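Local coordinates for uncharacterized protein (Ruminococcus gnavus, PDB 4HYZ), which is of unknown function but belongs to the DUF3887 family, whose NTF2-like relatives build a curved antiparallel sheet packed against helices, at residues Ile87-Tyr92 and Asn96-Leu101; Asp23-Gln28 and Lys66-Cys71. All coordinates share one frame; numbering follows the deposited sequence.

Interaction 1 (Ile87-Tyr92 and Asn96-Leu101). With SO4 (sulfate ion), chain C.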
loop_
_atom_site.group_PDB
_atom_site.type_symbol
_atom_site.label_atom_id
_atom_site.label_comp_id
_atom_site.label_asym_id
_atom_site.label_seq_id
_atom_site.Cartn_x
_atom_site.Cartn_y
_atom_site.Cartn_z
ATOM N N ILE A 87 9.126 -8.287 -3.108
ATOM C CA ILE A 87 9.898 -8.593 -1.917
ATOM C C ILE A 87 9.436 -9.996 -1.541
ATOM O O ILE A 87 8.256 -10.201 -1.260
ATOM C CB ILE A 87 9.785 -7.564 -0.783
ATOM C CG1 ILE A 87 10.100 -6.127 -1.334
ATOM C CG2 ILE A 87 10.726 -7.998 0.349
ATOM C CD1 ILE A 87 9.853 -5.004 -0.358
ATOM N N ILE A 88 10.313 -10.977 -1.697
ATOM C CA ILE A 88 9.949 -12.377 -1.457
ATOM C C ILE A 88 10.818 -12.940 -0.339
ATOM O O ILE A 88 12.020 -12.683 -0.276
ATOM C CB ILE A 88 10.002 -13.232 -2.767
ATOM C CG1 ILE A 88 9.603 -14.727 -2.535
ATOM C CG2 ILE A 88 11.336 -13.084 -3.504
ATOM C CD1 ILE A 88 9.338 -15.532 -3.853
ATOM N N VAL A 89 10.172 -13.648 0.576
ATOM C CA VAL A 89 10.829 -14.291 1.703
ATOM C C VAL A 89 11.472 -15.579 1.215
ATOM O O VAL A 89 10.818 -16.379 0.549
ATOM C CB VAL A 89 9.849 -14.568 2.877
ATOM C CG1 VAL A 89 10.519 -15.377 3.984
ATOM C CG2 VAL A 89 9.287 -13.271 3.430
ATOM N N VAL A 90 12.750 -15.766 1.531
ATOM C CA VAL A 90 13.463 -17.008 1.235
ATOM C C VAL A 90 13.911 -17.557 2.596
ATOM O O VAL A 90 14.606 -16.871 3.358
ATOM C CB VAL A 90 14.598 -16.881 0.200
ATOM C CG1 VAL A 90 15.185 -18.245 -0.101
ATOM C CG2 VAL A 90 14.087 -16.237 -1.090
ATOM N N LYS A 91 13.418 -18.741 2.936
ATOM C CA LYS A 91 13.723 -19.367 4.234
ATOM C C LYS A 91 14.934 -20.293 4.092
ATOM O O LYS A 91 14.891 -21.236 3.306
ATOM C CB LYS A 91 12.501 -20.133 4.803
ATOM C CG LYS A 91 11.173 -19.385 4.651
ATOM C CD LYS A 91 10.012 -20.121 5.302
ATOM C CE LYS A 91 8.764 -19.279 5.351
ATOM N NZ LYS A 91 7.590 -20.070 5.792
ATOM N N TYR A 92 16.040 -19.942 4.765
ATOM C CA TYR A 92 17.273 -20.744 4.805
ATOM C C TYR A 92 17.377 -21.370 6.180
ATOM O O TYR A 92 16.642 -20.967 7.094
ATOM C CB TYR A 92 18.527 -19.904 4.497
ATOM C CG TYR A 92 18.569 -19.326 3.100
ATOM C CD1 TYR A 92 18.988 -20.092 2.017
ATOM C CD2 TYR A 92 18.215 -17.999 2.862
ATOM C CE1 TYR A 92 18.996 -19.573 0.721
ATOM C CE2 TYR A 92 18.253 -17.459 1.581
ATOM C CZ TYR A 92 18.649 -18.247 0.510
ATOM O OH TYR A 92 18.672 -17.709 -0.761
ATOM N N ASN A 96 15.227 -16.572 7.774
ATOM C CA ASN A 96 14.508 -15.910 6.688
ATOM C C ASN A 96 15.308 -14.746 6.110
ATOM O O ASN A 96 15.913 -13.976 6.846
ATOM C CB ASN A 96 13.172 -15.386 7.228
ATOM C CG ASN A 96 12.216 -16.462 7.660
ATOM O OD1 ASN A 96 12.152 -17.550 7.078
ATOM N ND2 ASN A 96 11.419 -16.154 8.676
ATOM N N VAL A 97 15.280 -14.605 4.782
ATOM C CA VAL A 97 15.980 -13.550 4.045
ATOM C C VAL A 97 14.983 -12.924 3.084
ATOM O O VAL A 97 14.285 -13.659 2.385
ATOM C CB VAL A 97 17.238 -14.118 3.315
ATOM C CG1 VAL A 97 17.841 -13.100 2.354
ATOM C CG2 VAL A 97 18.294 -14.587 4.321
ATOM N N ASN A 98 14.898 -11.592 3.058
ATOM C CA ASN A 98 13.986 -10.882 2.157
ATOM C C ASN A 98 14.715 -10.423 0.888
ATOM O O ASN A 98 15.527 -9.494 0.937
ATOM C CB ASN A 98 13.331 -9.672 2.843
ATOM C CG ASN A 98 12.425 -10.005 3.997
ATOM O OD1 ASN A 98 11.363 -10.607 3.857
ATOM N ND2 ASN A 98 12.797 -9.553 5.157
ATOM N N TYR A 99 14.408 -11.044 -0.246
ATOM C CA TYR A 99 14.996 -10.616 -1.514
ATOM C C TYR A 99 14.124 -9.559 -2.183
ATOM O O TYR A 99 12.905 -9.698 -2.160
ATOM C CB TYR A 99 15.143 -11.807 -2.466
ATOM C CG TYR A 99 16.352 -12.684 -2.245
ATOM C CD1 TYR A 99 16.372 -13.633 -1.221
ATOM C CD2 TYR A 99 17.393 -12.703 -3.165
ATOM C CE1 TYR A 99 17.423 -14.541 -1.093
ATOM C CE2 TYR A 99 18.456 -13.594 -3.037
ATOM C CZ TYR A 99 18.464 -14.515 -2.003
ATOM O OH TYR A 99 19.499 -15.403 -1.883
ATOM N N SER A 100 14.737 -8.548 -2.820
ATOM C CA SER A 100 14.021 -7.511 -3.589
ATOM C C SER A 100 14.445 -7.611 -5.035
ATOM O O SER A 100 15.618 -7.407 -5.338
ATOM C CB SER A 100 14.307 -6.109 -3.058
ATOM O OG SER A 100 13.930 -6.039 -1.702
ATOM N N LEU A 101 13.501 -7.939 -5.906
ATOM C CA LEU A 101 13.711 -8.082 -7.338
ATOM C C LEU A 101 12.789 -7.159 -8.070
ATOM O O LEU A 101 11.642 -6.991 -7.661
ATOM C CB LEU A 101 13.451 -9.547 -7.791
ATOM C CG LEU A 101 14.591 -10.555 -7.627
ATOM C CD1 LEU A 101 14.920 -10.812 -6.161
ATOM C CD2 LEU A 101 14.226 -11.881 -8.251
HETATM S S SO4 C . 11.953 -12.831 11.104
HETATM O O1 SO4 C . 13.326 -13.232 10.933
HETATM O O2 SO4 C . 11.911 -11.390 10.912
HETATM O O3 SO4 C . 11.112 -13.479 10.090
HETATM O O4 SO4 C . 11.420 -13.151 12.425
#

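Interaction 2 (Asp23-Gln28 and Lys66-Cys71)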
loop_
_atom_site.group_PDB
_atom_site.type_symbol
_atom_site.label_atom_id
_atom_site.label_comp_id
_atom_site.label_asym_id
_atom_site.label_seq_id
_atom_site.Cartn_x
_atom_site.Cartn_y
_atom_site.Cartn_z
ATOM N N ASP A 23 14.570 -16.960 -10.710
ATOM C CA ASP A 23 15.735 -16.083 -10.714
ATOM C C ASP A 23 16.555 -16.208 -9.421
ATOM O O ASP A 23 17.777 -16.084 -9.471
ATOM C CB ASP A 23 15.307 -14.632 -10.987
ATOM C CG ASP A 23 14.828 -14.438 -12.421
ATOM O OD1 ASP A 23 14.964 -15.392 -13.240
ATOM O OD2 ASP A 23 14.292 -13.357 -12.724
ATOM N N ILE A 24 15.905 -16.476 -8.273
ATOM C CA ILE A 24 16.650 -16.666 -7.018
ATOM C C ILE A 24 17.359 -18.032 -7.080
ATOM O O ILE A 24 18.494 -18.135 -6.628
ATOM C CB ILE A 24 15.771 -16.488 -5.757
ATOM C CG1 ILE A 24 15.415 -14.999 -5.591
ATOM C CG2 ILE A 24 16.452 -17.056 -4.483
ATOM C CD1 ILE A 24 14.167 -14.767 -4.742
ATOM N N GLU A 25 16.723 -19.049 -7.691
ATOM C CA GLU A 25 17.357 -20.361 -7.878
ATOM C C GLU A 25 18.569 -20.239 -8.793
ATOM O O GLU A 25 19.573 -20.870 -8.539
ATOM C CB GLU A 25 16.379 -21.382 -8.457
ATOM C CG GLU A 25 15.310 -21.835 -7.478
ATOM C CD GLU A 25 14.081 -22.450 -8.131
ATOM O OE1 GLU A 25 13.949 -22.411 -9.379
ATOM O OE2 GLU A 25 13.196 -22.890 -7.370
ATOM N N ILE A 26 18.499 -19.411 -9.836
ATOM C CA ILE A 26 19.633 -19.187 -10.754
ATOM C C ILE A 26 20.748 -18.463 -9.971
ATOM O O ILE A 26 21.908 -18.804 -10.144
ATOM C CB ILE A 26 19.205 -18.443 -12.056
ATOM C CG1 ILE A 26 18.295 -19.345 -12.968
ATOM C CG2 ILE A 26 20.425 -17.966 -12.848
ATOM C CD1 ILE A 26 17.124 -18.432 -13.842
ATOM N N ALA A 27 20.406 -17.489 -9.097
ATOM C CA ALA A 27 21.401 -16.802 -8.254
ATOM C C ALA A 27 22.082 -17.792 -7.293
ATOM O O ALA A 27 23.302 -17.762 -7.163
ATOM C CB ALA A 27 20.747 -15.678 -7.461
ATOM N N GLN A 28 21.304 -18.709 -6.685
ATOM C CA GLN A 28 21.864 -19.715 -5.763
ATOM C C GLN A 28 22.725 -20.771 -6.472
ATOM O O GLN A 28 23.508 -21.438 -5.804
ATOM C CB GLN A 28 20.763 -20.432 -4.964
ATOM C CG GLN A 28 20.039 -19.537 -3.954
ATOM C CD GLN A 28 18.758 -20.158 -3.446
ATOM O OE1 GLN A 28 18.238 -21.180 -3.950
ATOM N NE2 GLN A 28 18.201 -19.541 -2.441
ATOM N N LYS A 66 15.576 -23.705 2.289
ATOM C CA LYS A 66 14.519 -24.535 2.863
ATOM C C LYS A 66 13.201 -24.361 2.102
ATOM O O LYS A 66 12.609 -25.358 1.688
ATOM C CB LYS A 66 14.324 -24.253 4.366
ATOM C CG LYS A 66 15.460 -24.755 5.244
ATOM C CD LYS A 66 15.136 -24.567 6.714
ATOM N N GLU A 67 12.768 -23.115 1.862
ATOM C CA GLU A 67 11.462 -22.842 1.255
ATOM C C GLU A 67 11.315 -21.380 0.818
ATOM O O GLU A 67 12.006 -20.513 1.366
ATOM C CB GLU A 67 10.441 -23.100 2.392
ATOM C CG GLU A 67 9.049 -23.535 2.008
ATOM C CD GLU A 67 8.117 -23.555 3.206
ATOM O OE1 GLU A 67 7.822 -22.468 3.756
ATOM O OE2 GLU A 67 7.683 -24.663 3.598
ATOM N N PHE A 68 10.369 -21.098 -0.109
ATOM C CA PHE A 68 9.973 -19.716 -0.436
ATOM C C PHE A 68 8.815 -19.377 0.457
ATOM O O PHE A 68 7.985 -20.246 0.716
ATOM C CB PHE A 68 9.589 -19.516 -1.916
ATOM C CG PHE A 68 10.782 -19.513 -2.841
ATOM C CD1 PHE A 68 11.610 -18.396 -2.933
ATOM C CD2 PHE A 68 11.092 -20.631 -3.611
ATOM C CE1 PHE A 68 12.738 -18.409 -3.764
ATOM C CE2 PHE A 68 12.200 -20.625 -4.463
ATOM C CZ PHE A 68 13.020 -19.510 -4.525
ATOM N N GLY A 69 8.774 -18.152 0.950
ATOM C CA GLY A 69 7.676 -17.668 1.772
ATOM C C GLY A 69 6.785 -16.690 1.018
ATOM O O GLY A 69 6.632 -16.784 -0.205
ATOM N N LYS A 70 6.225 -15.716 1.751
ATOM C CA LYS A 70 5.308 -14.674 1.272
ATOM C C LYS A 70 5.954 -13.685 0.304
ATOM O O LYS A 70 7.158 -13.437 0.362
ATOM C CB LYS A 70 4.730 -13.887 2.456
ATOM C CG LYS A 70 3.756 -14.681 3.294
ATOM C CD LYS A 70 3.238 -13.854 4.482
ATOM N N CYS A 71 5.111 -13.091 -0.559
ATOM C CA CYS A 71 5.460 -12.076 -1.549
ATOM C C CYS A 71 4.771 -10.785 -1.232
ATOM O O CYS A 71 3.575 -10.810 -0.942
ATOM C CB CYS A 71 5.075 -12.532 -2.949
ATOM S SG CYS A 71 6.292 -13.597 -3.717
#

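Interaction 1 (Ile87-Tyr92 and Asn96-Leu101)
A β hairpin joins Ile87-Tyr92 to Asn96-Leu101, with Ile88-Tyr99 and Val90-Val97 as antiparallel hydrogen-bonded pairs. The straightest of these bonds runs from Val90 N to Val97 O, 2.7 Å long with 165° at the hydrogen. β-Branched Ile88, Val90 and Val97 suit extended strands and share a face with Tyr99; all but Val97 touch Ile24 of the helix 13-28. There Val90 CG2 meets Tyr99 CD1 at 3.5 Å. Tyr92 CG, anti to the carbonyl carbon (chi1 -64°), brings its ring back toward the partner strand, edge against Val97 CB and CG2. The two tyrosines cross at about a right angle, Tyr92 OH hydrogen-bonded to Tyr99 OH at 2.7 Å. A phenylalanine in place of Tyr92 would probably leave Tyr99 OH and the Gln28 amide each short of a partner. The other face is mixed: Ile87 and Asn98 pack on a second subunit, and Asn96 OD1 lies 3.2 Å from Lys91 CG, while Lys91 NZ leads away to a salt bridge with Glu67. Asn96 ND2 donates to sulfate O3 at 3.0 Å; Gly1 and Asp79 of that subunit also hold the ion. The paired hydroxyls each have a further partner, Gln28 for Tyr92 and Tyr55 for Tyr99, which satisfies them among apolar neighbours.

Interaction 2 (Asp23-Gln28 and Lys66-Cys71)
Ile24, on the helix 13-28, meets the ring of Phe68, which reaches across from the strand 65-78 to bring sheet and helix together. The backbones stay well apart, with Ile24 CA 9.9 Å from Phe68 CA, and the gap is spanned by the large Phe68 side chain. With CG anti to its carbonyl carbon (chi1 -74°), Phe68 extends its ring toward the helix and presents an edge to it. The tightly packed part is apolar: Ile24 CG2 lies near the ring plane, 4.0 Å from Phe68 CE1, and Ile24 CD1 approaches the same carbon at 4.0 Å. The two side chains run antiparallel past one another, and isoleucine suits this buried place because its branches touch the ring and the sheet together.

The looser side belongs to Glu25, which is exposed. Its extended chain carries OE2 to 3.8 Å from Phe68 CE2, near the ring plane, with the carboxylate turned 57° from the ring. No hydrogen bond joins Glu25 to the strand; OE1 bonds a glycerol probably left from crystallisation. A carboxylate suits this boundary, since the positively polarised hydrogens of the ring edge would probably welcome its oxygen.

Around this join, Phe68 also meets the ring of Phe65 and Val90 of the strand 81-92. Ile24 touches Ile88 of that strand and Phe112 of the strand 109-113, so the helix packs on the sheet, while Ala27 on the same helix packs against Trp35 of the helix 32-36 and Tyr55 of the helix 49-60.

Interactions 1 and 2 have centres about 7 Å apart and share one sheet, in which the strand 81-92 lies between 65-78 and 95-103. Backbone pairing links them where Gly69 N comes 2.7 Å from Val89 O, a probable hydrogen bond. On the face turned to the helices, Ile88 bridges both contacts: its CG2 lies 3.5 Å from Ile24 CD1, and its CD1 lies 3.6 Å from Cys71 SG. Gln28 NE2 adds a polar tie, a probable hydrogen bond to Tyr92 OH, unusually short at 2.5 Å. The helix 13-28 thus reaches the hairpin through Ile24 and Gln28. Sulfate and glycerol, both probably from the crystallisation liquor, bind near interactions 1 and 2 respectively and identify no active site.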